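Local coordinates for protein VP5 (Halorubrum pleomorphic virus 6, PDB 6QGL) that probably mediates fusion between the viral envelope and the membrane of its haloarchaeal host, as a membrane-anchored envelope protein, at residues Y111-R116 against D177-T182; N118-W123 against T171-P176; E306-I311 against G315-G320; I384-V389 against A399-N404. All blocks are in the same frame, centred on the assembly; numbering follows the deposited sequence.

Interaction 1 (Y111-R116 against D177-T182)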
loop_
_atom_site.group_PDB
_atom_site.type_symbol
_atom_site.label_atom_id
_atom_site.label_comp_id
_atom_site.label_asym_id
_atom_site.label_seq_id
_atom_site.Cartn_x
_atom_site.Cartn_y
_atom_site.Cartn_z
ATOM N N TYR A 111 19.115 -8.435 5.349
ATOM C CA TYR A 111 17.662 -8.359 5.227
ATOM C C TYR A 111 17.120 -7.050 5.789
ATOM O O TYR A 111 16.331 -6.392 5.113
ATOM C CB TYR A 111 16.982 -9.605 5.826
ATOM C CG TYR A 111 15.470 -9.674 5.693
ATOM C CD1 TYR A 111 14.829 -9.303 4.507
ATOM C CD2 TYR A 111 14.672 -9.915 6.803
ATOM C CE1 TYR A 111 13.439 -9.293 4.404
ATOM C CE2 TYR A 111 13.278 -9.894 6.717
ATOM C CZ TYR A 111 12.664 -9.602 5.509
ATOM O OH TYR A 111 11.294 -9.569 5.413
ATOM N N GLU A 112 17.574 -6.654 6.997
ATOM C CA GLU A 112 17.174 -5.411 7.663
ATOM C C GLU A 112 17.587 -4.193 6.843
ATOM O O GLU A 112 16.790 -3.264 6.722
ATOM C CB GLU A 112 17.744 -5.332 9.088
ATOM C CG GLU A 112 17.226 -4.146 9.895
ATOM C CD GLU A 112 17.609 -4.085 11.361
ATOM O OE1 GLU A 112 18.057 -5.121 11.900
ATOM O OE2 GLU A 112 17.455 -3.003 11.974
ATOM N N THR A 113 18.816 -4.207 6.272
ATOM C CA THR A 113 19.339 -3.119 5.444
ATOM C C THR A 113 18.416 -2.889 4.253
ATOM O O THR A 113 18.047 -1.752 4.006
ATOM C CB THR A 113 20.806 -3.367 5.052
ATOM O OG1 THR A 113 21.579 -3.510 6.241
ATOM C CG2 THR A 113 21.397 -2.235 4.215
ATOM N N THR A 114 17.990 -3.966 3.575
ATOM C CA THR A 114 17.088 -3.904 2.426
ATOM C C THR A 114 15.745 -3.271 2.806
ATOM O O THR A 114 15.333 -2.311 2.158
ATOM C CB THR A 114 16.962 -5.295 1.786
ATOM O OG1 THR A 114 18.269 -5.743 1.433
ATOM C CG2 THR A 114 16.073 -5.305 0.553
ATOM N N VAL A 115 15.096 -3.783 3.872
ATOM C CA VAL A 115 13.800 -3.317 4.377
ATOM C C VAL A 115 13.884 -1.848 4.807
ATOM O O VAL A 115 13.058 -1.044 4.370
ATOM C CB VAL A 115 13.241 -4.260 5.492
ATOM C CG1 VAL A 115 11.960 -3.706 6.107
ATOM C CG2 VAL A 115 13.001 -5.665 4.959
ATOM N N ARG A 116 14.904 -1.495 5.618
ATOM C CA ARG A 116 15.104 -0.123 6.092
ATOM C C ARG A 116 15.420 0.841 4.965
ATOM O O ARG A 116 14.795 1.899 4.902
ATOM C CB ARG A 116 16.174 -0.048 7.180
ATOM C CG ARG A 116 15.701 -0.581 8.509
ATOM C CD ARG A 116 16.525 -0.020 9.643
ATOM N NE ARG A 116 16.256 -0.755 10.869
ATOM C CZ ARG A 116 15.325 -0.435 11.761
ATOM N NH1 ARG A 116 14.577 0.653 11.591
ATOM N NH2 ARG A 116 15.140 -1.189 12.830
ATOM N N ASP A 177 24.535 -3.734 8.106
ATOM C CA ASP A 177 25.586 -4.369 7.303
ATOM C C ASP A 177 26.924 -3.593 7.328
ATOM O O ASP A 177 27.858 -3.954 6.609
ATOM C CB ASP A 177 25.092 -4.639 5.868
ATOM C CG ASP A 177 24.789 -3.410 5.034
ATOM O OD1 ASP A 177 24.676 -2.306 5.614
ATOM O OD2 ASP A 177 24.645 -3.553 3.803
ATOM N N GLY A 178 27.001 -2.566 8.177
ATOM C CA GLY A 178 28.194 -1.743 8.348
ATOM C C GLY A 178 28.258 -0.502 7.483
ATOM O O GLY A 178 29.163 0.317 7.659
ATOM N N THR A 179 27.304 -0.352 6.543
ATOM C CA THR A 179 27.236 0.791 5.628
ATOM C C THR A 179 26.428 1.944 6.228
ATOM O O THR A 179 25.664 1.740 7.174
ATOM C CB THR A 179 26.660 0.378 4.254
ATOM O OG1 THR A 179 25.285 0.015 4.388
ATOM C CG2 THR A 179 27.454 -0.734 3.576
ATOM N N ASN A 180 26.589 3.151 5.659
ATOM C CA ASN A 180 25.853 4.343 6.077
ATOM C C ASN A 180 24.836 4.727 5.017
ATOM O O ASN A 180 25.133 4.652 3.822
ATOM C CB ASN A 180 26.800 5.524 6.338
ATOM C CG ASN A 180 27.791 5.343 7.465
ATOM O OD1 ASN A 180 28.917 5.843 7.398
ATOM N ND2 ASN A 180 27.410 4.648 8.534
ATOM N N PHE A 181 23.640 5.142 5.457
ATOM C CA PHE A 181 22.575 5.602 4.569
ATOM C C PHE A 181 22.209 7.037 4.919
ATOM O O PHE A 181 22.093 7.376 6.100
ATOM C CB PHE A 181 21.338 4.688 4.642
ATOM C CG PHE A 181 20.224 5.063 3.688
ATOM C CD1 PHE A 181 20.266 4.669 2.356
ATOM C CD2 PHE A 181 19.136 5.810 4.122
ATOM C CE1 PHE A 181 19.247 5.034 1.471
ATOM C CE2 PHE A 181 18.127 6.184 3.233
ATOM C CZ PHE A 181 18.181 5.781 1.918
ATOM N N THR A 182 22.024 7.876 3.893
ATOM C CA THR A 182 21.641 9.267 4.089
ATOM C C THR A 182 20.119 9.395 4.110
ATOM O O THR A 182 19.465 9.299 3.065
ATOM C CB THR A 182 22.337 10.199 3.080
ATOM O OG1 THR A 182 23.752 10.064 3.203
ATOM C CG2 THR A 182 21.960 11.657 3.278
#

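Interaction 2 (N118-W123 against T171-P176)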
loop_
_atom_site.group_PDB
_atom_site.type_symbol
_atom_site.label_atom_id
_atom_site.label_comp_id
_atom_site.label_asym_id
_atom_site.label_seq_id
_atom_site.Cartn_x
_atom_site.Cartn_y
_atom_site.Cartn_z
ATOM N N ASN A 118 14.674 0.601 1.762
ATOM C CA ASN A 118 13.451 0.792 0.971
ATOM C C ASN A 118 12.495 1.769 1.637
ATOM O O ASN A 118 11.965 2.658 0.967
ATOM C CB ASN A 118 12.742 -0.536 0.721
ATOM C CG ASN A 118 13.476 -1.478 -0.190
ATOM O OD1 ASN A 118 14.422 -1.119 -0.907
ATOM N ND2 ASN A 118 13.052 -2.719 -0.166
ATOM N N PHE A 119 12.299 1.613 2.957
ATOM C CA PHE A 119 11.434 2.455 3.771
ATOM C C PHE A 119 11.928 3.909 3.792
ATOM O O PHE A 119 11.146 4.810 3.482
ATOM C CB PHE A 119 11.302 1.868 5.190
ATOM C CG PHE A 119 10.449 2.668 6.140
ATOM C CD1 PHE A 119 9.068 2.718 5.988
ATOM C CD2 PHE A 119 11.024 3.354 7.204
ATOM C CE1 PHE A 119 8.280 3.468 6.864
ATOM C CE2 PHE A 119 10.233 4.090 8.089
ATOM C CZ PHE A 119 8.866 4.138 7.915
ATOM N N TYR A 120 13.225 4.133 4.107
ATOM C CA TYR A 120 13.805 5.481 4.141
ATOM C C TYR A 120 13.915 6.112 2.758
ATOM O O TYR A 120 13.805 7.333 2.649
ATOM C CB TYR A 120 15.163 5.511 4.860
ATOM C CG TYR A 120 15.155 4.966 6.270
ATOM C CD1 TYR A 120 14.120 5.263 7.151
ATOM C CD2 TYR A 120 16.217 4.201 6.743
ATOM C CE1 TYR A 120 14.110 4.762 8.449
ATOM C CE2 TYR A 120 16.222 3.700 8.041
ATOM C CZ TYR A 120 15.167 3.986 8.891
ATOM O OH TYR A 120 15.171 3.491 10.167
ATOM N N LYS A 121 14.107 5.287 1.705
ATOM C CA LYS A 121 14.176 5.754 0.318
ATOM C C LYS A 121 12.854 6.400 -0.096
ATOM O O LYS A 121 12.883 7.455 -0.728
ATOM C CB LYS A 121 14.544 4.613 -0.646
ATOM C CG LYS A 121 15.994 4.653 -1.119
ATOM C CD LYS A 121 16.483 3.321 -1.685
ATOM C CE LYS A 121 16.010 2.989 -3.082
ATOM N NZ LYS A 121 16.257 1.559 -3.410
ATOM N N SER A 122 11.704 5.791 0.288
ATOM C CA SER A 122 10.373 6.319 -0.035
ATOM C C SER A 122 10.061 7.615 0.722
ATOM O O SER A 122 9.372 8.477 0.170
ATOM C CB SER A 122 9.284 5.268 0.162
ATOM O OG SER A 122 8.894 5.128 1.517
ATOM N N TRP A 123 10.592 7.768 1.961
ATOM C CA TRP A 123 10.442 8.994 2.753
ATOM C C TRP A 123 11.220 10.100 2.047
ATOM O O TRP A 123 10.671 11.174 1.809
ATOM C CB TRP A 123 10.958 8.811 4.196
ATOM C CG TRP A 123 11.212 10.109 4.915
ATOM C CD1 TRP A 123 12.414 10.740 5.069
ATOM C CD2 TRP A 123 10.228 10.972 5.499
ATOM N NE1 TRP A 123 12.241 11.932 5.732
ATOM C CE2 TRP A 123 10.913 12.089 6.031
ATOM C CE3 TRP A 123 8.833 10.893 5.656
ATOM C CZ2 TRP A 123 10.250 13.129 6.690
ATOM C CZ3 TRP A 123 8.180 11.921 6.316
ATOM C CH2 TRP A 123 8.884 13.028 6.813
ATOM N N THR A 171 21.080 13.203 7.295
ATOM C CA THR A 171 21.165 12.487 8.567
ATOM C C THR A 171 21.698 11.090 8.293
ATOM O O THR A 171 21.098 10.346 7.517
ATOM C CB THR A 171 19.806 12.513 9.287
ATOM O OG1 THR A 171 19.433 13.876 9.488
ATOM C CG2 THR A 171 19.827 11.783 10.627
ATOM N N THR A 172 22.836 10.747 8.920
ATOM C CA THR A 172 23.482 9.447 8.763
ATOM C C THR A 172 22.786 8.389 9.619
ATOM O O THR A 172 22.644 8.555 10.834
ATOM C CB THR A 172 24.997 9.548 9.031
ATOM O OG1 THR A 172 25.567 10.514 8.151
ATOM C CG2 THR A 172 25.723 8.217 8.846
ATOM N N VAL A 173 22.361 7.301 8.960
ATOM C CA VAL A 173 21.729 6.129 9.563
ATOM C C VAL A 173 22.760 5.002 9.449
ATOM O O VAL A 173 23.314 4.791 8.368
ATOM C CB VAL A 173 20.376 5.780 8.871
ATOM C CG1 VAL A 173 19.856 4.405 9.291
ATOM C CG2 VAL A 173 19.327 6.850 9.151
ATOM N N SER A 174 23.053 4.319 10.567
ATOM C CA SER A 174 24.010 3.218 10.562
ATOM C C SER A 174 23.285 1.917 10.259
ATOM O O SER A 174 22.583 1.374 11.119
ATOM C CB SER A 174 24.784 3.150 11.875
ATOM O OG SER A 174 25.600 4.298 12.033
ATOM N N MET A 175 23.402 1.458 9.000
ATOM C CA MET A 175 22.767 0.229 8.535
ATOM C C MET A 175 23.450 -0.985 9.171
ATOM O O MET A 175 24.664 -0.940 9.394
ATOM C CB MET A 175 22.738 0.150 6.995
ATOM C CG MET A 175 21.724 1.095 6.352
ATOM S SD MET A 175 20.012 0.821 6.898
ATOM C CE MET A 175 19.180 2.093 6.008
ATOM N N PRO A 176 22.694 -2.054 9.520
ATOM C CA PRO A 176 23.314 -3.211 10.192
ATOM C C PRO A 176 24.441 -3.911 9.440
ATOM O O PRO A 176 25.231 -4.601 10.078
ATOM C CB PRO A 176 22.141 -4.161 10.423
ATOM C CG PRO A 176 20.935 -3.320 10.343
ATOM C CD PRO A 176 21.239 -2.246 9.362
#

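Interaction 3 (E306-I311 against G315-G320)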
loop_
_atom_site.group_PDB
_atom_site.type_symbol
_atom_site.label_atom_id
_atom_site.label_comp_id
_atom_site.label_asym_id
_atom_site.label_seq_id
_atom_site.Cartn_x
_atom_site.Cartn_y
_atom_site.Cartn_z
ATOM N N GLU A 306 -13.419 -18.648 -4.097
ATOM C CA GLU A 306 -13.537 -17.425 -4.892
ATOM C C GLU A 306 -14.787 -16.697 -4.387
ATOM O O GLU A 306 -15.898 -17.223 -4.490
ATOM C CB GLU A 306 -13.634 -17.742 -6.400
ATOM C CG GLU A 306 -13.707 -16.518 -7.306
ATOM C CD GLU A 306 -12.416 -15.780 -7.616
ATOM O OE1 GLU A 306 -11.334 -16.229 -7.176
ATOM O OE2 GLU A 306 -12.493 -14.745 -8.316
ATOM N N ALA A 307 -14.592 -15.513 -3.795
ATOM C CA ALA A 307 -15.671 -14.724 -3.213
ATOM C C ALA A 307 -16.157 -13.610 -4.119
ATOM O O ALA A 307 -15.348 -12.841 -4.639
ATOM C CB ALA A 307 -15.225 -14.143 -1.882
ATOM N N THR A 308 -17.485 -13.511 -4.286
ATOM C CA THR A 308 -18.122 -12.430 -5.035
ATOM C C THR A 308 -18.587 -11.457 -3.956
ATOM O O THR A 308 -19.460 -11.786 -3.151
ATOM C CB THR A 308 -19.225 -12.959 -5.968
ATOM O OG1 THR A 308 -18.696 -14.013 -6.775
ATOM C CG2 THR A 308 -19.791 -11.878 -6.873
ATOM N N ILE A 309 -17.921 -10.306 -3.883
ATOM C CA ILE A 309 -18.148 -9.266 -2.875
ATOM C C ILE A 309 -18.936 -8.115 -3.466
ATOM O O ILE A 309 -18.841 -7.871 -4.666
ATOM C CB ILE A 309 -16.751 -8.803 -2.334
ATOM C CG1 ILE A 309 -15.954 -9.967 -1.721
ATOM C CG2 ILE A 309 -16.807 -7.603 -1.372
ATOM C CD1 ILE A 309 -16.638 -10.753 -0.664
ATOM N N THR A 310 -19.699 -7.398 -2.626
ATOM C CA THR A 310 -20.415 -6.198 -3.030
ATOM C C THR A 310 -20.292 -5.137 -1.914
ATOM O O THR A 310 -20.564 -5.411 -0.746
ATOM C CB THR A 310 -21.846 -6.459 -3.540
ATOM O OG1 THR A 310 -22.324 -5.269 -4.165
ATOM C CG2 THR A 310 -22.821 -6.881 -2.473
ATOM N N ILE A 311 -19.812 -3.946 -2.303
ATOM C CA ILE A 311 -19.574 -2.797 -1.428
ATOM C C ILE A 311 -20.897 -2.076 -1.185
ATOM O O ILE A 311 -21.551 -1.663 -2.141
ATOM C CB ILE A 311 -18.469 -1.868 -2.031
ATOM C CG1 ILE A 311 -17.230 -2.668 -2.568
ATOM C CG2 ILE A 311 -18.049 -0.754 -1.051
ATOM C CD1 ILE A 311 -16.477 -3.702 -1.592
ATOM N N GLY A 315 -22.018 0.093 -4.274
ATOM C CA GLY A 315 -22.884 -0.783 -5.053
ATOM C C GLY A 315 -22.075 -1.670 -5.986
ATOM O O GLY A 315 -22.634 -2.544 -6.657
ATOM N N ALA A 316 -20.738 -1.452 -6.021
ATOM C CA ALA A 316 -19.774 -2.194 -6.843
ATOM C C ALA A 316 -19.647 -3.652 -6.402
ATOM O O ALA A 316 -19.535 -3.911 -5.206
ATOM C CB ALA A 316 -18.409 -1.525 -6.777
ATOM N N THR A 317 -19.663 -4.596 -7.370
ATOM C CA THR A 317 -19.516 -6.042 -7.138
ATOM C C THR A 317 -18.195 -6.524 -7.747
ATOM O O THR A 317 -17.789 -6.021 -8.798
ATOM C CB THR A 317 -20.762 -6.829 -7.616
ATOM O OG1 THR A 317 -21.905 -6.391 -6.882
ATOM C CG2 THR A 317 -20.621 -8.344 -7.450
ATOM N N LEU A 318 -17.519 -7.482 -7.074
ATOM C CA LEU A 318 -16.223 -8.006 -7.500
ATOM C C LEU A 318 -15.951 -9.465 -7.139
ATOM O O LEU A 318 -16.021 -9.803 -5.954
ATOM C CB LEU A 318 -15.105 -7.170 -6.851
ATOM C CG LEU A 318 -14.806 -5.812 -7.423
ATOM C CD1 LEU A 318 -13.726 -5.163 -6.639
ATOM C CD2 LEU A 318 -14.333 -5.950 -8.823
ATOM N N PRO A 319 -15.486 -10.309 -8.094
ATOM C CA PRO A 319 -15.068 -11.671 -7.720
ATOM C C PRO A 319 -13.565 -11.687 -7.381
ATOM O O PRO A 319 -12.773 -11.035 -8.067
ATOM C CB PRO A 319 -15.379 -12.489 -8.978
ATOM C CG PRO A 319 -15.433 -11.475 -10.115
ATOM C CD PRO A 319 -15.307 -10.084 -9.543
ATOM N N GLY A 320 -13.178 -12.411 -6.335
ATOM C CA GLY A 320 -11.774 -12.481 -5.936
ATOM C C GLY A 320 -11.467 -13.317 -4.713
ATOM O O GLY A 320 -12.374 -13.850 -4.068
#

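Interaction 4 (I384-V389 against A399-N404)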
loop_
_atom_site.group_PDB
_atom_site.type_symbol
_atom_site.label_atom_id
_atom_site.label_comp_id
_atom_site.label_asym_id
_atom_site.label_seq_id
_atom_site.Cartn_x
_atom_site.Cartn_y
_atom_site.Cartn_z
ATOM N N ILE A 384 -19.331 5.151 -17.112
ATOM C CA ILE A 384 -20.758 5.074 -16.804
ATOM C C ILE A 384 -21.483 4.778 -18.109
ATOM O O ILE A 384 -21.430 5.582 -19.043
ATOM C CB ILE A 384 -21.318 6.327 -16.064
ATOM C CG1 ILE A 384 -20.550 6.588 -14.748
ATOM C CG2 ILE A 384 -22.829 6.176 -15.792
ATOM C CD1 ILE A 384 -20.630 8.002 -14.226
ATOM N N GLU A 385 -22.103 3.590 -18.182
ATOM C CA GLU A 385 -22.865 3.126 -19.339
ATOM C C GLU A 385 -24.313 3.555 -19.140
ATOM O O GLU A 385 -25.030 2.973 -18.324
ATOM C CB GLU A 385 -22.746 1.600 -19.517
ATOM C CG GLU A 385 -21.351 1.120 -19.883
ATOM C CD GLU A 385 -21.277 -0.309 -20.382
ATOM O OE1 GLU A 385 -20.807 -0.513 -21.525
ATOM O OE2 GLU A 385 -21.686 -1.228 -19.635
ATOM N N VAL A 386 -24.714 4.621 -19.847
ATOM C CA VAL A 386 -26.050 5.210 -19.757
ATOM C C VAL A 386 -26.951 4.634 -20.848
ATOM O O VAL A 386 -26.632 4.749 -22.031
ATOM C CB VAL A 386 -25.996 6.765 -19.810
ATOM C CG1 VAL A 386 -27.381 7.379 -19.615
ATOM C CG2 VAL A 386 -25.012 7.323 -18.785
ATOM N N THR A 387 -28.076 4.024 -20.441
ATOM C CA THR A 387 -29.066 3.460 -21.355
ATOM C C THR A 387 -30.296 4.355 -21.341
ATOM O O THR A 387 -30.875 4.586 -20.278
ATOM C CB THR A 387 -29.362 1.987 -21.020
ATOM O OG1 THR A 387 -28.165 1.226 -21.193
ATOM C CG2 THR A 387 -30.472 1.395 -21.887
ATOM N N THR A 388 -30.683 4.871 -22.517
ATOM C CA THR A 388 -31.843 5.753 -22.652
ATOM C C THR A 388 -33.134 4.946 -22.800
ATOM O O THR A 388 -33.087 3.730 -22.996
ATOM C CB THR A 388 -31.650 6.790 -23.780
ATOM O OG1 THR A 388 -31.777 6.167 -25.059
ATOM C CG2 THR A 388 -30.336 7.557 -23.673
ATOM N N VAL A 389 -34.283 5.638 -22.722
ATOM C CA VAL A 389 -35.637 5.090 -22.843
ATOM C C VAL A 389 -35.878 4.562 -24.291
ATOM O O VAL A 389 -36.707 3.670 -24.487
ATOM C CB VAL A 389 -36.688 6.127 -22.325
ATOM C CG1 VAL A 389 -38.113 5.779 -22.736
ATOM C CG2 VAL A 389 -36.614 6.262 -20.808
ATOM N N ALA A 399 -13.192 10.651 -17.088
ATOM C CA ALA A 399 -12.406 11.759 -17.642
ATOM C C ALA A 399 -13.176 12.645 -18.634
ATOM O O ALA A 399 -12.769 13.787 -18.869
ATOM C CB ALA A 399 -11.141 11.223 -18.292
ATOM N N ASP A 400 -14.277 12.125 -19.209
ATOM C CA ASP A 400 -15.106 12.845 -20.178
ATOM C C ASP A 400 -16.269 13.624 -19.528
ATOM O O ASP A 400 -16.898 14.448 -20.198
ATOM C CB ASP A 400 -15.599 11.891 -21.280
ATOM C CG ASP A 400 -14.505 11.224 -22.105
ATOM O OD1 ASP A 400 -13.322 11.286 -21.695
ATOM O OD2 ASP A 400 -14.834 10.618 -23.144
ATOM N N TRP A 401 -16.533 13.379 -18.227
ATOM C CA TRP A 401 -17.582 14.056 -17.460
ATOM C C TRP A 401 -17.100 15.438 -17.002
ATOM O O TRP A 401 -16.112 15.534 -16.269
ATOM C CB TRP A 401 -18.011 13.210 -16.249
ATOM C CG TRP A 401 -18.796 11.980 -16.596
ATOM C CD1 TRP A 401 -18.336 10.699 -16.635
ATOM C CD2 TRP A 401 -20.193 11.917 -16.916
ATOM N NE1 TRP A 401 -19.357 9.838 -16.964
ATOM C CE2 TRP A 401 -20.508 10.559 -17.147
ATOM C CE3 TRP A 401 -21.213 12.877 -17.034
ATOM C CZ2 TRP A 401 -21.796 10.138 -17.503
ATOM C CZ3 TRP A 401 -22.489 12.458 -17.379
ATOM C CH2 TRP A 401 -22.769 11.105 -17.613
ATOM N N THR A 402 -17.793 16.501 -17.446
ATOM C CA THR A 402 -17.470 17.894 -17.118
ATOM C C THR A 402 -18.110 18.295 -15.782
ATOM O O THR A 402 -19.322 18.152 -15.617
ATOM C CB THR A 402 -17.888 18.827 -18.274
ATOM O OG1 THR A 402 -17.443 18.282 -19.518
ATOM C CG2 THR A 402 -17.347 20.242 -18.116
ATOM N N ASP A 403 -17.293 18.808 -14.839
ATOM C CA ASP A 403 -17.742 19.259 -13.517
ATOM C C ASP A 403 -18.453 20.611 -13.632
ATOM O O ASP A 403 -17.888 21.554 -14.193
ATOM C CB ASP A 403 -16.545 19.357 -12.544
ATOM C CG ASP A 403 -16.879 19.407 -11.056
ATOM O OD1 ASP A 403 -17.974 19.903 -10.702
ATOM O OD2 ASP A 403 -16.034 18.974 -10.245
ATOM N N ASN A 404 -19.689 20.701 -13.100
ATOM C CA ASN A 404 -20.484 21.937 -13.116
ATOM C C ASN A 404 -20.225 22.787 -11.865
ATOM O O ASN A 404 -20.561 23.974 -11.851
ATOM C CB ASN A 404 -21.989 21.635 -13.241
ATOM C CG ASN A 404 -22.387 20.720 -14.378
ATOM O OD1 ASN A 404 -21.978 20.886 -15.535
ATOM N ND2 ASN A 404 -23.224 19.745 -14.070
#

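Interaction 1 (Y111-R116 against D177-T182)
Thr113 of helix 97-140 lays its side chain against the carboxylate of Asp177, the two side chains crossing at about a right angle. Followed outward from the helix, Thr113 CB stands 4.0 Å from Asp177 CG. At the branch, a chi1 of -58° turns CG2 away from the backbone N and keeps the hydroxyl beside it. Thr113 OG1 comes within 3.4 Å of Asp177 OD1 without forming a hydrogen bond, since it bonds to the carbonyl O of Asp109, one turn earlier in the helix. The methyl adds to this at the carboxylate: Thr113 CG2 lies 3.5 Å from Asp177 OD2. Asp177 belongs to the turn of the beta hairpin formed by strands 166-174 and 180-189, so the helix meets this sheet at its turn. Thr179 OG1 donates to Asp177 OD1 over 2.7 Å, arriving on the syn side 25° out of the carboxylate plane, and Thr179 N adds a weak bond of 3.4 Å to the same Asp177 OD1 in the pattern of an Asx turn. Beside Thr113, Glu112 OE2 takes both NE and NH2 of Arg116 side-on, and these two residues form further salt bridges with Arg247 and Asp240 of helix 229-257.

Interaction 2 (N118-W123 against T171-P176)
A chi1 of -56° at Tyr120 holds the ring beside its own backbone N and sends it out from helix 97-140 toward Val173 and Met175, while a bend at chi2 (-59°) folds the Met175 chain back to bring its terminal methyl to the ring. Met175 CE arrives at the edge of the phenol, near its plane, 3.7 Å from Tyr120 CD2 and 3.9 Å from Tyr120 CE2; the two side chains run past each other in opposite directions. It is the methyl that touches, rather than the sulfur. Val173, the last inward-facing residue before strand 166-174 ends, adds CG1 at 3.9 Å from Tyr120 CE2, approaching the ring aslant. Two methyl groups of 171-176 thus meet the CD2-CE2 side of the ring, only Met175 CE near its plane. Phe181 and Leu183 on the neighbouring strand 180-189 also touch Tyr120, which makes the tyrosine a buried junction between the long helix and the antiparallel sheet of the N-terminal envelope-protein region. Its hydroxyl is bonded to Glu236 of helix 229-257 and to Arg116. The chemistry is therefore divided along one side chain: ring carbons meet the strand end and the loop after it through apolar contacts, whereas the polar tip is satisfied by charged groups elsewhere.

Interaction 3 (E306-I311 against G315-G320)
Five backbone donors and their acceptors are paired off between Ala307 to Ile311 and Gly315 to Gly320, and a sixth bond closes the ladder at the turn. Ala307 and Gly320 exchange two bonds, N to O in each direction. In the next hydrogen-bonded pair Ile309 N donates almost straight to Leu318 O (2.9 Å, 175°), though from above the carbonyl plane, and Leu318 N returns a bond of 2.8 Å to Ile309 O. Leu318 O and Ile309 O each receive a CA-H contact as well, from Thr308 and Thr317. Pro319 lacks an N-H, yet it stands in a non-hydrogen-bonded pair with Thr308, where strand 306-311 asks for none.

On the face bearing Thr308, Thr310, Thr317 and Pro319, the hydroxyls Thr310 OG1 and Thr317 OG1 are hydrogen-bonded at 3.0 Å; with chi1 at -168°, Thr310 swings its OG1 out to its partner. Ala316 O also lies within reach of Thr310 OG1, so the direction of the bond between the hydroxyls is open. The methyls Thr308 CG2 and Thr317 CG2 meet at 3.7 Å. Near the turn, Ile311 N bonds to Ala316 O (2.9 Å) and Gly315 N to Ile311 O (2.8 Å). One residue thus faces two, with Gly315 at a positive phi: a G1 beta bulge. It finishes a tight antiparallel hairpin whose strands lie at the middle of a six-stranded sheet, flanked by strands 447-454 and 347-352.

Interaction 4 (I384-V389 against A399-N404)
The indole nitrogen of Trp401, NE1, gives a weak hydrogen bond to the carbonyl O of Val396 and is touched by the delta methyl of Ile384, CD1, at 3.5 Å. The tryptophan enters a hydrophobic core between two antiparallel sheets, one containing strand 382-388 and the other containing strands 371-374 and 402-403. Ile384 and Val386 lie two residues apart on their strand and therefore on the same face, turned to the indole. Ile384 carries most of the contact. Its chi1 of -57° sets CG1 beside the backbone N, and the nearly extended chi2 of 158° carries CD1 to the NE1-CE2 side of the indole, where it also stands 3.9 Å from Trp401 CE2. The approach is slanting to the ring, and the side chains cross at about a right angle. Ile384 CB lies farther back, 4.1 Å from both CZ2 and NE1 of Trp401. Ile372 and Ile374 of strand 371-374 touch the indole too, and the same two isoleucines reach Val386 and Ile384 respectively, which ties the core together. Val386 makes the looser contact, its CG2 lying near the plane of the indole, at its edge, 4.5 Å from Trp401 CZ2.

In the fold
Interactions 1 and 2 form one continuous interface, their centres 7 Å apart: both pair helix 97-140 with the hairpin of strands 166-174 and 180-189, interaction 1 at the surface turn and interaction 2 in the buried part behind it. They touch directly where Phe181 packs on Tyr120, where Pro176 packs on Thr113 and Glu112, and through a probable backbone bond from Val173 N to Phe181 O. Interactions 3 and 4 follow later in the chain and lie across its centre, about 41 and 51 Å from interaction 1 between centres. They belong to separate antiparallel sheets, with nearest atoms about 12 Å apart and no direct contact.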